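Local structure of exported protein (Bacteroides fragilis, 4I17) at residues Tyr23-Leu34 with Asn47-Lys57; Asn92-Ile103 with Ile112-Tyr120. The protein is of unknown function but is built as a tetratricopeptide-repeat (TPR) protein, a helical scaffold that in relatives commonly binds other proteins or peptides. One frame throughout, in Å; residues are numbered along the deposited sequence. Where two conformers were deposited one is given.

Contact 1: residues Tyr23-Leu34 with Asn47-Lys57; sequences YAVAFEKYSEYL and NCGVCADNIKK. With SO4 (sulfate ion), chain C.
Phe27 carries its ring to Cys48, Ala52, Ile55 and Lys57 because CG stands anti to the backbone N (chi1 170°), whereas Tyr23 and Asn54 each hold CG beside the backbone N, which brings the Asn54 amide over the Tyr23 ring. The contact joins helices 23-36 and 42-54 of the TPR solenoid, whose axes over 23-34 and 47-54 approach to 8.5 Å with N-to-C directions 135° apart. Its centre is apolar. Cys48 is a knob in the hole formed by Phe27, Tyr30, Ser31 and Leu34, with its SG 3.7 Å from Phe27 CD1 in an oblique sulfur-aromatic contact. Ile55 CD1 and Ala52 CB add carbon contacts to Phe27, and the aliphatic part of Lys57 runs obliquely past the Phe27 ring, its CD 3.6 Å from Phe27 CE2. Tyr64 of helix 58-70 also touches Phe27, while Tyr30 OH is hydrogen-bonded to Asn15. Nearer the N-terminal end of helix 23-36, Asn54 ND2 lies 3.1 Å above the plane of the Tyr23 ring, over its centre, with the amide tilted 68° from the ring; Asn54 CB makes a CH-pi contact with the ring. A sulfate, probably from the crystallisation liquor, sits beside Ile55 CG2 and accepts hydrogen bonds from two backbone N-H groups: Tyr23 N reaches its O2 at 3.1 Å and Ala24 N its O1 at 2.7 Å.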
loop_
_atom_site.group_PDB
_atom_site.type_symbol
_atom_site.label_atom_id
_atom_site.label_comp_id
_atom_site.label_asym_id
_atom_site.label_seq_id
_atom_site.Cartn_x
_atom_site.Cartn_y
_atom_site.Cartn_z
ATOM N N TYR A 23 7.770 10.764 26.276
ATOM C CA TYR A 23 6.598 10.056 25.752
ATOM C C TYR A 23 6.018 9.054 26.737
ATOM O O TYR A 23 4.800 8.880 26.730
ATOM C CB TYR A 23 6.928 9.337 24.450
ATOM C CG TYR A 23 7.525 10.235 23.384
ATOM C CD1 TYR A 23 6.811 11.327 22.878
ATOM C CD2 TYR A 23 8.764 9.948 22.821
ATOM C CE1 TYR A 23 7.337 12.124 21.852
ATOM C CE2 TYR A 23 9.283 10.714 21.781
ATOM C CZ TYR A 23 8.571 11.800 21.298
ATOM O OH TYR A 23 9.112 12.525 20.255
ATOM N N ALA A 24 6.859 8.410 27.607
ATOM C CA ALA A 24 6.318 7.419 28.566
ATOM C C ALA A 24 5.421 8.095 29.597
ATOM O O ALA A 24 4.353 7.569 29.931
ATOM C CB ALA A 24 7.440 6.705 29.286
ATOM N N VAL A 25 5.853 9.240 30.129
ATOM C CA VAL A 25 5.017 9.972 31.086
ATOM C C VAL A 25 3.778 10.523 30.369
ATOM O O VAL A 25 2.688 10.493 30.946
ATOM C CB VAL A 25 5.778 11.106 31.814
ATOM C CG1 VAL A 25 4.808 11.955 32.659
ATOM C CG2 VAL A 25 6.862 10.504 32.697
ATOM N N ALA A 26 3.938 11.067 29.157
ATOM C CA ALA A 26 2.777 11.633 28.446
ATOM C C ALA A 26 1.755 10.539 28.223
ATOM O O ALA A 26 0.573 10.737 28.459
ATOM C CB ALA A 26 3.211 12.250 27.124
ATOM N N PHE A 27 2.218 9.341 27.849
ATOM C CA PHE A 27 1.281 8.227 27.637
ATOM C C PHE A 27 0.559 7.911 28.961
ATOM O O PHE A 27 -0.652 7.776 28.938
ATOM C CB PHE A 27 1.997 6.980 27.075
ATOM C CG PHE A 27 1.097 5.772 27.075
ATOM C CD1 PHE A 27 0.135 5.602 26.082
ATOM C CD2 PHE A 27 1.155 4.845 28.104
ATOM C CE1 PHE A 27 -0.745 4.520 26.121
ATOM C CE2 PHE A 27 0.265 3.768 28.143
ATOM C CZ PHE A 27 -0.676 3.620 27.151
ATOM N N GLU A 28 1.290 7.779 30.068
ATOM C CA GLU A 28 0.745 7.488 31.405
ATOM C C GLU A 28 -0.363 8.507 31.776
ATOM O O GLU A 28 -1.457 8.132 32.187
ATOM C CB GLU A 28 1.898 7.540 32.440
ATOM C CG GLU A 28 1.500 7.329 33.897
ATOM C CD GLU A 28 2.206 8.214 34.917
ATOM O OE1 GLU A 28 3.357 8.642 34.665
ATOM O OE2 GLU A 28 1.601 8.474 35.984
ATOM N N LYS A 29 -0.057 9.800 31.631
ATOM C CA LYS A 29 -0.977 10.875 32.020
ATOM C C LYS A 29 -2.175 10.969 31.079
ATOM O O LYS A 29 -3.309 11.074 31.547
ATOM C CB LYS A 29 -0.240 12.215 32.057
ATOM C CG LYS A 29 0.904 12.259 33.065
ATOM C CD LYS A 29 0.397 12.186 34.490
ATOM C CE LYS A 29 1.559 12.120 35.471
ATOM N NZ LYS A 29 1.067 12.070 36.877
ATOM N N TYR A 30 -1.936 10.894 29.758
ATOM C CA TYR A 30 -3.034 10.981 28.800
ATOM C C TYR A 30 -3.940 9.770 28.906
ATOM O O TYR A 30 -5.149 9.922 28.765
ATOM C CB TYR A 30 -2.513 11.072 27.362
ATOM C CG TYR A 30 -1.835 12.360 26.953
ATOM C CD1 TYR A 30 -2.197 13.577 27.519
ATOM C CD2 TYR A 30 -0.877 12.369 25.942
ATOM C CE1 TYR A 30 -1.646 14.775 27.068
ATOM C CE2 TYR A 30 -0.305 13.558 25.498
ATOM C CZ TYR A 30 -0.669 14.750 26.081
ATOM O OH TYR A 30 -0.121 15.905 25.612
ATOM N N SER A 31 -3.369 8.555 29.034
ATOM C CA SER A 31 -4.235 7.362 29.086
ATOM C C SER A 31 -5.156 7.414 30.311
ATOM O O SER A 31 -6.334 7.100 30.186
ATOM C CB SER A 31 -3.433 6.068 29.077
ATOM O OG SER A 31 -2.531 6.047 30.165
ATOM N N GLU A 32 -4.645 7.900 31.446
ATOM C CA GLU A 32 -5.451 8.036 32.665
ATOM C C GLU A 32 -6.506 9.120 32.474
ATOM O O GLU A 32 -7.655 8.910 32.826
ATOM C CB GLU A 32 -4.559 8.348 33.881
ATOM C CG GLU A 32 -5.301 8.255 35.214
ATOM C CD GLU A 32 -5.958 6.931 35.583
ATOM O OE1 GLU A 32 -5.459 5.862 35.158
ATOM O OE2 GLU A 32 -6.957 6.965 36.339
ATOM N N TYR A 33 -6.133 10.250 31.869
ATOM C CA TYR A 33 -7.084 11.339 31.601
ATOM C C TYR A 33 -8.227 10.852 30.718
ATOM O O TYR A 33 -9.392 11.103 31.038
ATOM C CB TYR A 33 -6.324 12.490 30.934
ATOM C CG TYR A 33 -7.203 13.453 30.176
ATOM C CD1 TYR A 33 -7.964 14.405 30.842
ATOM C CD2 TYR A 33 -7.197 13.478 28.781
ATOM C CE1 TYR A 33 -8.751 15.322 30.142
ATOM C CE2 TYR A 33 -7.978 14.387 28.073
ATOM C CZ TYR A 33 -8.741 15.315 28.757
ATOM O OH TYR A 33 -9.484 16.219 28.052
ATOM N N LEU A 34 -7.906 10.150 29.603
ATOM C CA LEU A 34 -8.936 9.649 28.686
ATOM C C LEU A 34 -9.844 8.608 29.357
ATOM O O LEU A 34 -11.054 8.656 29.162
ATOM C CB LEU A 34 -8.322 9.091 27.403
ATOM C CG LEU A 34 -7.661 10.177 26.525
ATOM C CD1 LEU A 34 -6.681 9.547 25.516
ATOM C CD2 LEU A 34 -8.713 11.024 25.808
ATOM N N ASN A 47 -2.649 12.257 20.256
ATOM C CA ASN A 47 -1.323 12.427 20.863
ATOM C C ASN A 47 -0.937 11.200 21.669
ATOM O O ASN A 47 0.220 10.795 21.645
ATOM C CB ASN A 47 -1.314 13.659 21.777
ATOM C CG ASN A 47 -1.252 14.946 21.002
ATOM O OD1 ASN A 47 -0.813 15.001 19.841
ATOM N ND2 ASN A 47 -1.644 16.018 21.645
ATOM N N CYS A 48 -1.916 10.610 22.381
ATOM C CA CYS A 48 -1.698 9.425 23.224
ATOM C C CYS A 48 -1.285 8.238 22.351
ATOM O O CYS A 48 -0.347 7.523 22.710
ATOM C CB CYS A 48 -2.943 9.116 24.048
ATOM S SG CYS A 48 -2.670 7.927 25.393
ATOM N N GLY A 49 -1.924 8.081 21.181
ATOM C CA GLY A 49 -1.574 7.014 20.225
ATOM C C GLY A 49 -0.142 7.124 19.743
ATOM O O GLY A 49 0.581 6.115 19.694
ATOM N N VAL A 50 0.294 8.360 19.398
ATOM C CA VAL A 50 1.689 8.601 18.956
ATOM C C VAL A 50 2.652 8.249 20.111
ATOM O O VAL A 50 3.663 7.580 19.883
ATOM C CB VAL A 50 1.916 10.049 18.482
ATOM C CG1 VAL A 50 3.389 10.265 18.072
ATOM C CG2 VAL A 50 0.962 10.400 17.326
ATOM N N CYS A 51 2.361 8.739 21.325
ATOM C CA CYS A 51 3.205 8.438 22.500
ATOM C C CYS A 51 3.302 6.928 22.710
ATOM O O CYS A 51 4.399 6.416 22.965
ATOM C CB CYS A 51 2.661 9.140 23.741
ATOM S SG CYS A 51 2.907 10.927 23.712
ATOM N N ALA A 52 2.162 6.223 22.661
ATOM C CA ALA A 52 2.134 4.743 22.834
ATOM C C ALA A 52 3.003 4.049 21.799
ATOM O O ALA A 52 3.753 3.119 22.123
ATOM C CB ALA A 52 0.703 4.223 22.731
ATOM N N ASP A 53 2.940 4.511 20.544
ATOM C CA ASP A 53 3.725 3.882 19.493
ATOM C C ASP A 53 5.199 4.158 19.758
ATOM O O ASP A 53 6.005 3.239 19.599
ATOM C CB ASP A 53 3.298 4.397 18.124
ATOM C CG ASP A 53 4.039 3.698 17.007
ATOM O OD1 ASP A 53 3.697 2.526 16.709
ATOM O OD2 ASP A 53 5.006 4.283 16.491
ATOM N N ASN A 54 5.531 5.394 20.256
ATOM C CA ASN A 54 6.930 5.786 20.519
ATOM C C ASN A 54 7.539 4.958 21.646
ATOM O O ASN A 54 8.744 4.753 21.657
ATOM C CB ASN A 54 7.057 7.273 20.851
ATOM C CG ASN A 54 6.673 8.239 19.750
ATOM O OD1 ASN A 54 6.447 7.886 18.597
ATOM N ND2 ASN A 54 6.534 9.500 20.102
ATOM N N ILE A 55 6.721 4.458 22.575
ATOM C CA ILE A 55 7.270 3.676 23.686
ATOM C C ILE A 55 6.997 2.174 23.486
ATOM O O ILE A 55 7.196 1.368 24.397
ATOM C CB ILE A 55 6.785 4.196 25.053
ATOM C CG1 ILE A 55 5.244 4.038 25.198
ATOM C CG2 ILE A 55 7.260 5.654 25.277
ATOM C CD1 ILE A 55 4.656 4.525 26.534
ATOM N N LYS A 56 6.621 1.802 22.262
ATOM C CA LYS A 56 6.423 0.427 21.810
ATOM C C LYS A 56 5.198 -0.283 22.406
ATOM O O LYS A 56 5.170 -1.509 22.448
ATOM C CB LYS A 56 7.698 -0.423 22.023
ATOM C CG LYS A 56 8.906 0.193 21.322
ATOM C CD LYS A 56 10.158 -0.648 21.484
ATOM C CE LYS A 56 11.346 0.051 20.882
ATOM N NZ LYS A 56 11.316 0.001 19.397
ATOM N N LYS A 57 4.178 0.473 22.810
ATOM C CA LYS A 57 2.909 -0.094 23.279
ATOM C C LYS A 57 2.005 -0.062 22.042
ATOM O O LYS A 57 1.111 0.790 21.918
ATOM C CB LYS A 57 2.356 0.704 24.483
ATOM C CG LYS A 57 3.310 0.743 25.690
ATOM C CD LYS A 57 2.611 1.383 26.907
ATOM C CE LYS A 57 3.487 1.483 28.144
ATOM N NZ LYS A 57 3.920 0.159 28.648
HETATM S S SO4 C . 10.574 8.251 26.727
HETATM O O1 SO4 C . 9.580 8.366 27.716
HETATM O O2 SO4 C . 10.279 9.101 25.580
HETATM O O3 SO4 C . 11.868 8.675 27.265
HETATM O O4 SO4 C . 10.680 6.848 26.314
#

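Contact 2: residues Asn92-Ile103 with Ile112-Tyr120; sequences NQEYIATLTEGI and IEKLYAIYY
Ile96 sits over one face of the Tyr119 ring, crossing it at about a right angle, with CB 3.8 Å from the ring centroid and 17° off its normal, a CH-pi contact. With CG1 anti to the backbone N, the longer branch of Ile96 runs on among three tyrosines: CD1 meets CD1 of Tyr116, and CG1 comes to 3.5 Å from OH of Tyr120, whose ring is stacked on His142. Tyr95 adjoins Tyr119 differently. The two side chains slide past each other in opposite directions, their rings inclined at 56°, and Tyr119 CD1 lies at the edge of the Tyr95 ring. Together with Asn92 and Gln93, Tyr95 and Ile96 make the hole that receives Tyr119 as a knob. Thr100 OG1 lies at the edge of the Tyr116 ring, in its plane, 3.4 Å from Tyr116 CE1, while donating to Ile96 O at 2.6 Å; Thr100 N reaches that same oxygen from the opposite face of its plane. Three waters link the helices: one accepts from Gln93 NE2 and is hydrogen-bonded to Tyr119 OH, one joins Tyr95 OH to Leu115 O, and one donates to Thr100 OG1 and binds Tyr120 OH. Tyr116 OH is hydrogen-bonded to Asp145, and the Thr100 water reaches it only weakly. Farther along, Leu99 CD1 packs on Leu115 CB, and Ile103 CG2 meets Ile112 CG2. The axes of 92-103 and 112-120 approach to 9.6 Å, with N-to-C directions 139° apart, the packing of consecutive, roughly antiparallel helices in a TPR solenoid.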
loop_
_atom_site.group_PDB
_atom_site.type_symbol
_atom_site.label_atom_id
_atom_site.label_comp_id
_atom_site.label_asym_id
_atom_site.label_seq_id
_atom_site.Cartn_x
_atom_site.Cartn_y
_atom_site.Cartn_z
ATOM N N ASN A 92 1.163 -7.508 8.649
ATOM C CA ASN A 92 0.912 -6.938 7.310
ATOM C C ASN A 92 -0.565 -6.921 6.909
ATOM O O ASN A 92 -0.985 -6.016 6.218
ATOM C CB ASN A 92 1.663 -7.753 6.259
ATOM C CG ASN A 92 3.136 -7.496 6.173
ATOM O OD1 ASN A 92 3.679 -6.578 6.790
ATOM N ND2 ASN A 92 3.810 -8.313 5.380
ATOM N N GLN A 93 -1.332 -7.945 7.297
ATOM C CA GLN A 93 -2.739 -8.002 6.891
ATOM C C GLN A 93 -3.528 -6.879 7.537
ATOM O O GLN A 93 -4.293 -6.219 6.837
ATOM C CB GLN A 93 -3.375 -9.372 7.176
ATOM C CG GLN A 93 -2.937 -10.476 6.191
ATOM C CD GLN A 93 -3.006 -10.074 4.734
ATOM O OE1 GLN A 93 -4.050 -9.656 4.217
ATOM N NE2 GLN A 93 -1.878 -10.161 4.039
ATOM N N GLU A 94 -3.278 -6.590 8.805
ATOM C CA GLU A 94 -3.994 -5.486 9.456
ATOM C C GLU A 94 -3.436 -4.151 8.999
ATOM O O GLU A 94 -4.181 -3.178 8.915
ATOM C CB GLU A 94 -3.951 -5.629 10.963
ATOM C CG GLU A 94 -4.953 -4.736 11.657
ATOM C CD GLU A 94 -6.425 -4.885 11.370
ATOM O OE1 GLU A 94 -7.084 -5.676 12.080
ATOM O OE2 GLU A 94 -6.938 -4.123 10.524
ATOM N N TYR A 95 -2.141 -4.114 8.652
ATOM C CA TYR A 95 -1.535 -2.887 8.113
ATOM C C TYR A 95 -2.269 -2.458 6.840
ATOM O O TYR A 95 -2.787 -1.340 6.779
ATOM C CB TYR A 95 -0.052 -3.135 7.814
ATOM C CG TYR A 95 0.603 -1.975 7.098
ATOM C CD1 TYR A 95 0.875 -0.787 7.763
ATOM C CD2 TYR A 95 1.040 -2.100 5.781
ATOM C CE1 TYR A 95 1.508 0.274 7.119
ATOM C CE2 TYR A 95 1.685 -1.049 5.134
ATOM C CZ TYR A 95 1.949 0.121 5.824
ATOM O OH TYR A 95 2.572 1.173 5.203
ATOM N N ILE A 96 -2.395 -3.365 5.854
ATOM C CA ILE A 96 -3.056 -3.007 4.592
ATOM C C ILE A 96 -4.582 -2.903 4.746
ATOM O O ILE A 96 -5.198 -2.084 4.053
ATOM C CB ILE A 96 -2.631 -3.924 3.406
ATOM C CG1 ILE A 96 -3.066 -3.334 2.048
ATOM C CG2 ILE A 96 -3.123 -5.386 3.565
ATOM C CD1 ILE A 96 -2.543 -1.865 1.793
ATOM N N ALA A 97 -5.199 -3.676 5.655
ATOM C CA ALA A 97 -6.650 -3.547 5.902
ATOM C C ALA A 97 -6.986 -2.148 6.443
ATOM O O ALA A 97 -7.964 -1.540 6.015
ATOM C CB ALA A 97 -7.122 -4.610 6.883
ATOM N N THR A 98 -6.136 -1.611 7.326
ATOM C CA THR A 98 -6.311 -0.268 7.902
ATOM C C THR A 98 -6.105 0.773 6.839
ATOM O O THR A 98 -6.917 1.695 6.735
ATOM C CB THR A 98 -5.370 -0.032 9.101
ATOM O OG1 THR A 98 -5.584 -1.075 10.044
ATOM C CG2 THR A 98 -5.659 1.294 9.798
ATOM N N LEU A 99 -5.039 0.644 6.033
ATOM C CA LEU A 99 -4.857 1.618 4.950
ATOM C C LEU A 99 -6.039 1.593 3.986
ATOM O O LEU A 99 -6.405 2.646 3.468
ATOM C CB LEU A 99 -3.553 1.364 4.182
ATOM C CG LEU A 99 -2.252 1.644 4.968
ATOM C CD1 LEU A 99 -1.048 1.190 4.148
ATOM C CD2 LEU A 99 -2.105 3.144 5.282
ATOM N N THR A 100 -6.630 0.395 3.733
ATOM C CA THR A 100 -7.767 0.240 2.811
ATOM C C THR A 100 -8.963 1.003 3.381
ATOM O O THR A 100 -9.643 1.717 2.648
ATOM C CB THR A 100 -8.057 -1.241 2.535
ATOM O OG1 THR A 100 -6.861 -1.861 2.036
ATOM C CG2 THR A 100 -9.191 -1.437 1.505
ATOM N N GLU A 101 -9.215 0.860 4.693
ATOM C CA GLU A 101 -10.276 1.596 5.381
ATOM C C GLU A 101 -10.005 3.103 5.285
ATOM O O GLU A 101 -10.910 3.859 4.990
ATOM C CB GLU A 101 -10.372 1.161 6.856
ATOM C CG GLU A 101 -11.042 -0.193 7.047
ATOM C CD GLU A 101 -12.410 -0.337 6.398
ATOM O OE1 GLU A 101 -13.295 0.507 6.672
ATOM O OE2 GLU A 101 -12.581 -1.273 5.582
ATOM N N GLY A 102 -8.745 3.502 5.436
ATOM C CA GLY A 102 -8.351 4.904 5.342
ATOM C C GLY A 102 -8.558 5.514 3.972
ATOM O O GLY A 102 -9.058 6.631 3.892
ATOM N N ILE A 103 -8.215 4.775 2.868
ATOM C CA ILE A 103 -8.399 5.302 1.498
ATOM C C ILE A 103 -9.888 5.443 1.179
ATOM O O ILE A 103 -10.246 6.310 0.398
ATOM C CB ILE A 103 -7.676 4.540 0.350
ATOM C CG1 ILE A 103 -8.144 3.086 0.179
ATOM C CG2 ILE A 103 -6.166 4.669 0.379
ATOM C CD1 ILE A 103 -8.813 2.818 -1.137
ATOM N N ILE A 112 -1.786 8.577 2.461
ATOM C CA ILE A 112 -2.444 7.253 2.534
ATOM C C ILE A 112 -2.334 6.538 1.170
ATOM O O ILE A 112 -2.010 5.342 1.141
ATOM C CB ILE A 112 -3.910 7.305 3.019
ATOM C CG1 ILE A 112 -4.004 7.858 4.449
ATOM C CG2 ILE A 112 -4.558 5.895 2.970
ATOM C CD1 ILE A 112 -5.413 8.133 4.880
ATOM N N GLU A 113 -2.580 7.256 0.046
ATOM C CA GLU A 113 -2.458 6.616 -1.274
ATOM C C GLU A 113 -1.047 6.123 -1.504
ATOM O O GLU A 113 -0.911 5.029 -2.047
ATOM C CB GLU A 113 -2.880 7.522 -2.437
ATOM C CG GLU A 113 -4.381 7.704 -2.566
ATOM C CD GLU A 113 -4.880 8.221 -3.906
ATOM O OE1 GLU A 113 -4.054 8.586 -4.778
ATOM O OE2 GLU A 113 -6.118 8.230 -4.091
ATOM N N LYS A 114 -0.005 6.896 -1.083
ATOM C CA LYS A 114 1.381 6.466 -1.275
ATOM C C LYS A 114 1.636 5.175 -0.518
ATOM O O LYS A 114 2.142 4.245 -1.107
ATOM C CB LYS A 114 2.398 7.538 -0.854
ATOM C CG LYS A 114 2.514 8.710 -1.824
ATOM C CD LYS A 114 3.464 9.778 -1.272
ATOM C CE LYS A 114 3.694 10.925 -2.232
ATOM N NZ LYS A 114 2.490 11.784 -2.391
ATOM N N LEU A 115 1.249 5.098 0.775
ATOM C CA LEU A 115 1.473 3.881 1.570
ATOM C C LEU A 115 0.735 2.658 1.008
ATOM O O LEU A 115 1.297 1.552 0.966
ATOM C CB LEU A 115 1.049 4.126 3.015
ATOM C CG LEU A 115 1.814 5.259 3.699
ATOM C CD1 LEU A 115 1.121 5.685 5.000
ATOM C CD2 LEU A 115 3.270 4.880 3.923
ATOM N N TYR A 116 -0.507 2.858 0.595
ATOM C CA TYR A 116 -1.340 1.800 0.021
ATOM C C TYR A 116 -0.690 1.256 -1.255
ATOM O O TYR A 116 -0.527 0.049 -1.434
ATOM C CB TYR A 116 -2.727 2.386 -0.305
ATOM C CG TYR A 116 -3.710 1.397 -0.884
ATOM C CD1 TYR A 116 -4.551 0.653 -0.058
ATOM C CD2 TYR A 116 -3.818 1.214 -2.264
ATOM C CE1 TYR A 116 -5.474 -0.245 -0.593
ATOM C CE2 TYR A 116 -4.701 0.276 -2.803
ATOM C CZ TYR A 116 -5.555 -0.417 -1.963
ATOM O OH TYR A 116 -6.452 -1.312 -2.482
ATOM N N ALA A 117 -0.367 2.166 -2.165
ATOM C CA ALA A 117 0.215 1.771 -3.434
ATOM C C ALA A 117 1.595 1.148 -3.217
ATOM O O ALA A 117 1.891 0.169 -3.885
ATOM C CB ALA A 117 0.304 2.968 -4.356
ATOM N N ILE A 118 2.434 1.683 -2.299
ATOM C CA ILE A 118 3.782 1.104 -2.099
ATOM C C ILE A 118 3.640 -0.340 -1.600
ATOM O O ILE A 118 4.382 -1.225 -2.041
ATOM C CB ILE A 118 4.639 2.003 -1.158
ATOM C CG1 ILE A 118 5.101 3.235 -1.968
ATOM C CG2 ILE A 118 5.867 1.244 -0.561
ATOM C CD1 ILE A 118 5.458 4.417 -1.140
ATOM N N TYR A 119 2.683 -0.573 -0.712
ATOM C CA TYR A 119 2.481 -1.917 -0.160
ATOM C C TYR A 119 2.220 -2.942 -1.283
ATOM O O TYR A 119 2.848 -4.014 -1.335
ATOM C CB TYR A 119 1.300 -1.907 0.819
ATOM C CG TYR A 119 0.985 -3.293 1.322
ATOM C CD1 TYR A 119 1.668 -3.830 2.410
ATOM C CD2 TYR A 119 0.049 -4.096 0.675
ATOM C CE1 TYR A 119 1.419 -5.136 2.846
ATOM C CE2 TYR A 119 -0.206 -5.399 1.100
ATOM C CZ TYR A 119 0.463 -5.902 2.206
ATOM O OH TYR A 119 0.200 -7.166 2.659
ATOM N N TYR A 120 1.241 -2.621 -2.147
ATOM C CA TYR A 120 0.857 -3.509 -3.222
ATOM C C TYR A 120 1.924 -3.594 -4.320
ATOM O O TYR A 120 2.065 -4.673 -4.907
ATOM C CB TYR A 120 -0.507 -3.111 -3.796
ATOM C CG TYR A 120 -1.624 -3.644 -2.917
ATOM C CD1 TYR A 120 -1.767 -5.014 -2.691
ATOM C CD2 TYR A 120 -2.521 -2.776 -2.288
ATOM C CE1 TYR A 120 -2.802 -5.516 -1.900
ATOM C CE2 TYR A 120 -3.563 -3.266 -1.501
ATOM C CZ TYR A 120 -3.688 -4.636 -1.296
ATOM O OH TYR A 120 -4.698 -5.141 -0.512
HETATM O O HOH W 1 -1.750 -8.532 1.344
HETATM O O HOH W 2 3.376 1.011 2.626
HETATM O O HOH W 3 -6.904 -3.627 -0.083
#

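How the contacts relate
Contacts 1 and 2 follow one another along the chain without touching; their centres are 24 Å apart. Each joins two consecutive helices of the same solenoid, with no helix in common, and the crossing angles and buried areas are similar. Contact 1 lies toward the N-terminal end, its centre about 27 Å from the centre of the chain, against about 4 Å for the centre of contact 2, although both are partly buried. Their chemistry differs: in contact 1 two cysteines pack among aromatic and aliphatic side chains, with a sulfate at the margin, while contact 2 is rich in tyrosines whose hydroxyls meet waters, one also reaching Asp145 beyond the two helices.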